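Local coordinates for disulfide bond protein A (Staphylococcus aureus, PDB 3BCI) that probably acts as a thiol-disulfide oxidoreductase of the thioredoxin family, helping to form disulfide bonds in folding proteins, at residues A[28-31]-A[32-36]; A[100-103]-A[104-108]; A[115-118]-A[119-123]; A[126-129]-A[130-134]. All blocks are in the same frame, centred on the assembly; numbering follows the deposited sequence.

Contact 1 of 4, residues A[28-31]-A[32-36]; sequences ELDE and KVMPK
The N-H groups of Lys32 and Val33 give the firm bonds here. Val33 N reaches Leu29 O at 2.7 Å, and Lys32 N reaches Glu28 O at 2.9 Å. The next bond, from Met34 N to Asp30 O, is already weak at 3.2 Å, with an N-H...O angle of 130°. Pro35 has no N-H to offer and instead sets its CD 3.3 Å from Asp30 O. The result is a proline kink in helix 24-42, as in the corresponding helix of thioredoxin. On the outer side Glu28 and Lys32 run alongside each other. Glu28 OE1 and Lys32 NZ form a long salt bridge of 3.9 Å. A water sits between them, but its two bonds are too short to be trusted. Glu31 turns back toward Lys27 and pairs with it. On the inner side Asp30 and Met34 cross at about a right angle. The acid's CG is anti to the backbone N (chi1 -173°), which brings OD1 within 3.4 Å of Met34 CG. Leu29 CD2 meets Val33 CB at 4.1 Å, and both side chains pack on Tyr169. The chemistry implies regular helical bonding up to Val33 and a weakened turn before Pro35. It also places a buried acid, Asp30, among Gln83, Lys84 and Phe87 of helix 79-88, beside the apolar Leu29, Val33 and Met34; the nearby lysine probably favours its charged form.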
# COMPACT_ATOMS: atom_id res chain seq x y z
N GLU A 28 1.47 11.87 2.12
CA GLU A 28 2.37 12.82 1.47
C GLU A 28 3.34 12.11 0.55
O GLU A 28 3.60 12.57 -0.56
CB GLU A 28 3.16 13.60 2.51
CG GLU A 28 2.58 14.94 2.85
CD GLU A 28 3.33 15.61 3.98
OE1 GLU A 28 4.57 15.62 3.96
OE2 GLU A 28 2.68 16.14 4.90
N LEU A 29 3.89 10.99 1.02
CA LEU A 29 4.83 10.24 0.20
C LEU A 29 4.12 9.79 -1.08
O LEU A 29 4.64 9.94 -2.18
CB LEU A 29 5.36 9.03 0.97
CG LEU A 29 6.39 8.12 0.29
CD1 LEU A 29 7.16 7.35 1.36
CD2 LEU A 29 5.71 7.16 -0.69
N ASP A 30 2.91 9.25 -0.93
CA ASP A 30 2.15 8.79 -2.08
C ASP A 30 1.94 9.89 -3.12
O ASP A 30 2.18 9.70 -4.31
CB ASP A 30 0.79 8.26 -1.63
CG ASP A 30 0.02 7.61 -2.76
OD1 ASP A 30 0.30 6.43 -3.08
OD2 ASP A 30 -0.86 8.28 -3.34
N GLU A 31 1.51 11.06 -2.65
CA GLU A 31 1.24 12.20 -3.53
C GLU A 31 2.49 12.74 -4.21
O GLU A 31 2.46 13.10 -5.38
CB GLU A 31 0.58 13.34 -2.75
CG GLU A 31 -0.63 12.93 -1.93
CD GLU A 31 -1.12 14.06 -1.03
OE1 GLU A 31 -0.27 14.70 -0.38
OE2 GLU A 31 -2.34 14.28 -0.97
N LYS A 32 3.58 12.82 -3.45
CA LYS A 32 4.83 13.36 -3.95
C LYS A 32 5.72 12.41 -4.74
O LYS A 32 6.38 12.81 -5.70
CB LYS A 32 5.66 13.90 -2.78
CG LYS A 32 5.02 15.07 -2.04
CD LYS A 32 5.89 15.51 -0.86
CE LYS A 32 5.36 16.79 -0.22
NZ LYS A 32 6.25 17.24 0.88
N VAL A 33 5.73 11.14 -4.35
CA VAL A 33 6.60 10.16 -4.98
C VAL A 33 6.02 9.21 -6.02
O VAL A 33 6.58 9.03 -7.10
CB VAL A 33 7.27 9.29 -3.88
CG1 VAL A 33 8.09 8.18 -4.50
CG2 VAL A 33 8.14 10.17 -2.98
N MET A 34 4.90 8.58 -5.68
CA MET A 34 4.28 7.59 -6.54
C MET A 34 3.99 7.93 -8.00
O MET A 34 4.22 7.10 -8.88
CB MET A 34 3.03 7.03 -5.86
CG MET A 34 3.37 6.28 -4.56
SD MET A 34 4.69 5.02 -4.77
CE MET A 34 3.84 3.81 -5.70
N PRO A 35 3.49 9.14 -8.29
CA PRO A 35 3.21 9.44 -9.70
C PRO A 35 4.41 9.19 -10.62
O PRO A 35 4.29 8.52 -11.64
CB PRO A 35 2.80 10.91 -9.66
CG PRO A 35 2.11 11.01 -8.34
CD PRO A 35 3.05 10.25 -7.43
N LYS A 36 5.57 9.71 -10.25
CA LYS A 36 6.78 9.53 -11.05
C LYS A 36 7.40 8.15 -10.89
O LYS A 36 7.89 7.58 -11.87
CB LYS A 36 7.82 10.58 -10.69
CG LYS A 36 7.52 11.96 -11.22
CD LYS A 36 8.60 12.94 -10.80
CE LYS A 36 8.23 14.35 -11.17
NZ LYS A 36 9.24 15.33 -10.67
O HOH W 1 6.62 15.54 2.69

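Contact 2 of 4, residues A[100-103]-A[104-108]; sequences KELL and DKHIK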
# COMPACT_ATOMS: atom_id res chain seq x y z
N LYS A 100 -15.90 -0.83 6.19
CA LYS A 100 -16.14 -1.73 5.08
C LYS A 100 -16.98 -1.03 4.02
O LYS A 100 -16.88 -1.32 2.82
CB LYS A 100 -16.83 -3.00 5.56
CG LYS A 100 -15.96 -3.82 6.50
CD LYS A 100 -16.64 -5.11 6.92
CE LYS A 100 -15.77 -5.89 7.89
NZ LYS A 100 -16.45 -7.11 8.39
N GLU A 101 -17.82 -0.09 4.46
CA GLU A 101 -18.66 0.66 3.55
C GLU A 101 -17.78 1.49 2.63
O GLU A 101 -17.93 1.46 1.41
CB GLU A 101 -19.59 1.61 4.32
CG GLU A 101 -20.60 2.33 3.42
CD GLU A 101 -21.30 3.49 4.12
OE1 GLU A 101 -21.43 3.46 5.36
OE2 GLU A 101 -21.73 4.43 3.42
N LEU A 102 -16.85 2.24 3.22
CA LEU A 102 -15.94 3.07 2.43
C LEU A 102 -15.02 2.23 1.56
O LEU A 102 -14.78 2.55 0.40
CB LEU A 102 -15.11 3.98 3.35
CG LEU A 102 -14.10 4.89 2.65
CD1 LEU A 102 -13.89 6.16 3.46
CD2 LEU A 102 -12.78 4.15 2.44
N LEU A 103 -14.50 1.14 2.12
CA LEU A 103 -13.61 0.28 1.35
C LEU A 103 -14.34 -0.37 0.17
O LEU A 103 -13.82 -0.40 -0.94
CB LEU A 103 -12.98 -0.78 2.26
CG LEU A 103 -11.98 -0.17 3.25
CD1 LEU A 103 -11.63 -1.18 4.33
CD2 LEU A 103 -10.73 0.29 2.51
N ASP A 104 -15.56 -0.86 0.39
CA ASP A 104 -16.31 -1.46 -0.70
C ASP A 104 -16.53 -0.40 -1.78
O ASP A 104 -16.41 -0.66 -2.97
CB ASP A 104 -17.66 -2.01 -0.22
CG ASP A 104 -17.51 -3.26 0.63
OD1 ASP A 104 -16.38 -3.77 0.76
OD2 ASP A 104 -18.53 -3.75 1.16
N LYS A 105 -16.84 0.82 -1.34
CA LYS A 105 -17.06 1.92 -2.26
C LYS A 105 -15.81 2.16 -3.10
O LYS A 105 -15.88 2.38 -4.31
CB LYS A 105 -17.41 3.19 -1.48
CG LYS A 105 -17.57 4.44 -2.33
CD LYS A 105 -18.11 5.61 -1.52
CE LYS A 105 -17.12 6.09 -0.47
NZ LYS A 105 -15.96 6.79 -1.08
N HIS A 106 -14.64 2.11 -2.46
CA HIS A 106 -13.40 2.32 -3.19
C HIS A 106 -13.09 1.18 -4.15
O HIS A 106 -12.58 1.39 -5.25
CB HIS A 106 -12.26 2.54 -2.20
CG HIS A 106 -12.18 3.95 -1.70
ND1 HIS A 106 -11.06 4.74 -1.89
CD2 HIS A 106 -13.09 4.73 -1.08
CE1 HIS A 106 -11.30 5.95 -1.40
NE2 HIS A 106 -12.52 5.97 -0.90
N ILE A 107 -13.41 -0.05 -3.74
CA ILE A 107 -13.17 -1.19 -4.61
C ILE A 107 -14.04 -1.07 -5.86
O ILE A 107 -13.59 -1.32 -6.98
CB ILE A 107 -13.49 -2.52 -3.87
CG1 ILE A 107 -12.49 -2.71 -2.72
CG2 ILE A 107 -13.41 -3.70 -4.85
CD1 ILE A 107 -12.84 -3.84 -1.76
N LYS A 108 -15.29 -0.66 -5.68
CA LYS A 108 -16.20 -0.51 -6.81
C LYS A 108 -15.77 0.64 -7.72
O LYS A 108 -16.06 0.63 -8.92
CB LYS A 108 -17.64 -0.29 -6.32
CG LYS A 108 -18.21 -1.50 -5.59
CD LYS A 108 -19.64 -1.27 -5.14
CE LYS A 108 -20.20 -2.50 -4.45
NZ LYS A 108 -21.59 -2.27 -3.96
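The imidazole of His106 meets Leu102 at an edge and off its plane. At the ring edge, near the plane, lies the carbonyl oxygen of Leu102, 3.1 Å from His106 CD2. The leucine branch CD2 stands off the ring plane, displaced past the CD2-NE2 bond, 3.6 Å from His106 CD2 and 3.8 Å from His106 NE2. Leu102 swings CG to the far side from its own N (chi1 179°), and the branch then reaches the ring one turn on. The carboxylate of Asp104 is the other flat group. Lys100 O sits 3.0 Å from its CG, closer than to either carboxylate oxygen. That carbonyl bonds instead to Asp104 N, at 2.8 Å. The carboxylate turns to helix 114-125 for its partners: OD1 bonds to Tyr124 OH and OD2 makes a salt bridge with Lys125. The remaining turns are ordinary alpha helix, with His106 N on Leu102 O and Ile107 N on Leu103 O. Ile107 also rests its CG1 3.2 Å from Leu103 O. Helix 100-108 is short and packed on several sides. Leu102, His106 and Ile107 pack on helix 79-88, through Phe82 and Leu86. Leu103 packs on Val63 and Ala67 of helix 61-74. Helix 114-125 lies against the Asp104 side.

Contact 3 of 4, residues A[115-118]-A[119-123]; sequences ETEN and KIIKD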
# COMPACT_ATOMS: atom_id res chain seq x y z
N GLU A 115 -17.65 -9.93 -11.17
CA GLU A 115 -17.17 -11.07 -10.39
C GLU A 115 -15.83 -10.84 -9.71
O GLU A 115 -15.60 -11.34 -8.61
CB GLU A 115 -17.12 -12.33 -11.26
CG GLU A 115 -18.49 -12.86 -11.72
CD GLU A 115 -19.47 -13.09 -10.56
OE1 GLU A 115 -19.02 -13.41 -9.44
OE2 GLU A 115 -20.70 -12.97 -10.78
N THR A 116 -14.93 -10.09 -10.34
CA THR A 116 -13.63 -9.82 -9.73
C THR A 116 -13.87 -8.93 -8.51
O THR A 116 -13.30 -9.13 -7.45
CB THR A 116 -12.69 -9.11 -10.72
OG1 THR A 116 -12.42 -9.99 -11.82
CG2 THR A 116 -11.38 -8.73 -10.04
N GLU A 117 -14.75 -7.95 -8.69
CA GLU A 117 -15.13 -7.03 -7.64
C GLU A 117 -15.69 -7.79 -6.44
O GLU A 117 -15.26 -7.57 -5.31
CB GLU A 117 -16.18 -6.07 -8.19
CG GLU A 117 -16.78 -5.10 -7.19
CD GLU A 117 -17.79 -4.18 -7.85
OE1 GLU A 117 -17.38 -3.36 -8.69
OE2 GLU A 117 -18.99 -4.29 -7.54
N ASN A 118 -16.63 -8.70 -6.70
CA ASN A 118 -17.24 -9.50 -5.63
C ASN A 118 -16.21 -10.37 -4.93
O ASN A 118 -16.26 -10.54 -3.71
CB ASN A 118 -18.36 -10.40 -6.18
CG ASN A 118 -19.55 -9.61 -6.68
OD1 ASN A 118 -19.77 -8.48 -6.25
ND2 ASN A 118 -20.32 -10.20 -7.58
N LYS A 119 -15.29 -10.92 -5.71
CA LYS A 119 -14.24 -11.79 -5.18
C LYS A 119 -13.33 -11.06 -4.19
O LYS A 119 -12.97 -11.60 -3.14
CB LYS A 119 -13.42 -12.36 -6.34
CG LYS A 119 -12.27 -13.27 -5.94
CD LYS A 119 -11.62 -13.88 -7.18
CE LYS A 119 -11.12 -12.81 -8.14
NZ LYS A 119 -10.58 -13.40 -9.39
N ILE A 120 -12.97 -9.83 -4.52
CA ILE A 120 -12.11 -9.01 -3.67
C ILE A 120 -12.82 -8.64 -2.37
O ILE A 120 -12.25 -8.76 -1.28
CB ILE A 120 -11.70 -7.72 -4.40
CG1 ILE A 120 -10.74 -8.06 -5.55
CG2 ILE A 120 -11.08 -6.72 -3.42
CD1 ILE A 120 -10.46 -6.90 -6.49
N ILE A 121 -14.06 -8.18 -2.50
CA ILE A 121 -14.88 -7.77 -1.36
C ILE A 121 -15.09 -8.91 -0.37
O ILE A 121 -15.00 -8.71 0.84
CB ILE A 121 -16.24 -7.22 -1.86
CG1 ILE A 121 -16.01 -5.92 -2.65
CG2 ILE A 121 -17.18 -6.95 -0.71
CD1 ILE A 121 -17.28 -5.28 -3.20
N LYS A 122 -15.36 -10.10 -0.88
CA LYS A 122 -15.57 -11.25 -0.00
C LYS A 122 -14.26 -11.73 0.63
O LYS A 122 -14.23 -12.12 1.80
CB LYS A 122 -16.24 -12.38 -0.79
CG LYS A 122 -16.61 -13.61 0.05
CD LYS A 122 -15.49 -14.63 0.09
CE LYS A 122 -15.95 -15.91 0.77
NZ LYS A 122 -14.89 -16.96 0.76
N ASP A 123 -13.17 -11.68 -0.13
CA ASP A 123 -11.89 -12.15 0.39
C ASP A 123 -11.36 -11.37 1.59
O ASP A 123 -10.95 -11.96 2.58
CB ASP A 123 -10.85 -12.16 -0.74
CG ASP A 123 -9.60 -12.98 -0.38
OD1 ASP A 123 -8.76 -12.50 0.40
OD2 ASP A 123 -9.48 -14.11 -0.89
O HOH W 2 -12.86 -13.20 -11.19
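Torsions steer Thr116 and Ile120 together. With CG1 opposite the carbonyl carbon and the chain extended beyond it (chi2 170°), Ile120 CD1 points back along the helix. Thr116 holds CG2 anti to its backbone N, and this methyl meets Ile120 CD1 at 4.1 Å. These are i to i+4 contacts along an alpha helix, helix 114-125 of the helical domain that DsbA proteins carry within the thioredoxin fold. Glu117 and Ile121, also four residues apart, instead lie side by side, with the acid's CG 4.0 Å from Ile121 CD1. The backbone beneath is regular. Ile121 N bonds to Glu117 O at 3.1 Å and is nearly straight, with an N-H...O angle of 168°. Lys122 N bonds to Asn118 O at 3.0 Å. Ile120 is buried and faces Ala70, Val71 and Tyr74 of helix 61-74. Ile121 is partly exposed and touches helix 100-108. Thr116 OG1 has its main partner in Asp113 OD1. The Lys119 chain bends back toward the threonine and gives OG1 a second, weaker link. One water joins them, accepting from Lys119 NZ at 2.9 Å and donating weakly to Thr116 OG1 at 3.3 Å.

Contact 4 of 4, residues A[126-129]-A[130-134]; sequences TKDS and KSWKA
A type II beta turn, Thr126 to Ser129, runs straight into the N-cap of helix 130-144, and Trp132 from the first turn of that helix folds back over it. The turn closes with Ser129 N on Thr126 O at 3.1 Å. Asp128 takes the positive phi (63°) that the third position of such a turn requires. Ser129 is the N-cap. A chi1 of 65° tips its OG toward the helix start, where it accepts from Trp132 N at 3.2 Å. The same OG also bonds to Asp123 O, so the cap is tied to the preceding helix as well. Lys133 N completes the first helical bond, to Ser129 O at 3.0 Å. The indole lies flat against the turn. Lys127 CA makes a CH-pi contact, 3.5 Å from the centroid of the six-membered ring and 13° off its normal. Asp128 N lies over the same face, 3.3 Å from Trp132 CG. Arg66 makes a cation-pi contact with Trp132. Ser131 faces helix 61-74, and its OG bonds to Asp123. Lys133 stretches out beside the turn, where its CE comes to 3.6 Å from Asp128 O.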
# COMPACT_ATOMS: atom_id res chain seq x y z
N THR A 126 -13.24 -12.20 4.84
CA THR A 126 -13.25 -13.58 5.31
C THR A 126 -12.05 -13.92 6.18
O THR A 126 -10.90 -13.85 5.74
CB THR A 126 -13.28 -14.56 4.12
OG1 THR A 126 -14.42 -14.26 3.29
CG2 THR A 126 -13.38 -16.00 4.61
N LYS A 127 -12.31 -14.30 7.43
CA LYS A 127 -11.23 -14.63 8.34
C LYS A 127 -10.29 -15.68 7.76
O LYS A 127 -10.73 -16.67 7.18
CB LYS A 127 -11.79 -15.13 9.67
CG LYS A 127 -10.72 -15.74 10.57
CD LYS A 127 -10.91 -15.35 12.02
CE LYS A 127 -9.82 -15.96 12.88
NZ LYS A 127 -9.88 -15.45 14.28
N ASP A 128 -8.99 -15.43 7.92
CA ASP A 128 -7.95 -16.32 7.44
C ASP A 128 -7.86 -16.53 5.94
O ASP A 128 -7.31 -17.52 5.48
CB ASP A 128 -8.04 -17.68 8.14
CG ASP A 128 -7.64 -17.59 9.61
OD1 ASP A 128 -6.62 -16.94 9.91
OD2 ASP A 128 -8.35 -18.17 10.46
N SER A 129 -8.40 -15.59 5.17
CA SER A 129 -8.33 -15.67 3.72
C SER A 129 -6.90 -15.26 3.39
O SER A 129 -6.14 -14.87 4.28
CB SER A 129 -9.29 -14.67 3.08
OG SER A 129 -8.88 -13.34 3.38
N LYS A 130 -6.52 -15.34 2.12
CA LYS A 130 -5.17 -14.95 1.74
C LYS A 130 -4.89 -13.47 2.02
O LYS A 130 -3.79 -13.12 2.45
CB LYS A 130 -4.91 -15.27 0.26
CG LYS A 130 -4.78 -16.76 -0.02
CD LYS A 130 -4.52 -17.05 -1.50
CE LYS A 130 -5.73 -16.74 -2.36
NZ LYS A 130 -5.49 -17.08 -3.79
N SER A 131 -5.87 -12.60 1.80
CA SER A 131 -5.64 -11.17 2.04
C SER A 131 -5.60 -10.91 3.54
O SER A 131 -4.92 -10.00 4.02
CB SER A 131 -6.73 -10.32 1.38
OG SER A 131 -8.01 -10.53 1.94
N TRP A 132 -6.32 -11.73 4.29
CA TRP A 132 -6.37 -11.61 5.73
C TRP A 132 -4.98 -11.94 6.31
O TRP A 132 -4.45 -11.22 7.15
CB TRP A 132 -7.42 -12.57 6.28
CG TRP A 132 -7.72 -12.39 7.72
CD1 TRP A 132 -6.92 -12.72 8.78
CD2 TRP A 132 -8.93 -11.87 8.28
NE1 TRP A 132 -7.56 -12.43 9.96
CE2 TRP A 132 -8.79 -11.91 9.68
CE3 TRP A 132 -10.11 -11.37 7.72
CZ2 TRP A 132 -9.80 -11.47 10.54
CZ3 TRP A 132 -11.12 -10.93 8.57
CH2 TRP A 132 -10.96 -10.99 9.97
N LYS A 133 -4.40 -13.03 5.83
CA LYS A 133 -3.09 -13.46 6.29
C LYS A 133 -2.02 -12.47 5.87
O LYS A 133 -1.11 -12.17 6.64
CB LYS A 133 -2.77 -14.85 5.76
CG LYS A 133 -3.63 -15.91 6.41
CD LYS A 133 -3.33 -17.30 5.88
CE LYS A 133 -4.07 -18.33 6.72
NZ LYS A 133 -3.92 -19.71 6.18
N ALA A 134 -2.14 -11.96 4.65
CA ALA A 134 -1.18 -10.99 4.13
C ALA A 134 -1.15 -9.74 5.00
O ALA A 134 -0.09 -9.23 5.32
CB ALA A 134 -1.54 -10.63 2.69

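Overall arrangement
Contact 1 stands apart from the other three. It lies in the beta-alpha-beta unit of the thioredoxin fold, on the helix at whose start lie the redox cysteines Cys23 and Cys26. Its centre is 22 Å from that of contact 2 and 28 Å from those of contacts 3 and 4, which lie across the chain's centre from it. Contacts 2, 3 and 4 follow one another along the chain and form a separate group. The centres of contacts 2 and 3 are 11 Å apart, and Ile107 CD1 packs on Ile120 CG2 at 3.8 Å. Asp123, at the end of contact 3, ties the two serines of contact 4 by probable hydrogen bonds. Contacts 2 and 4 do not touch; their nearest atoms are about 7 Å apart.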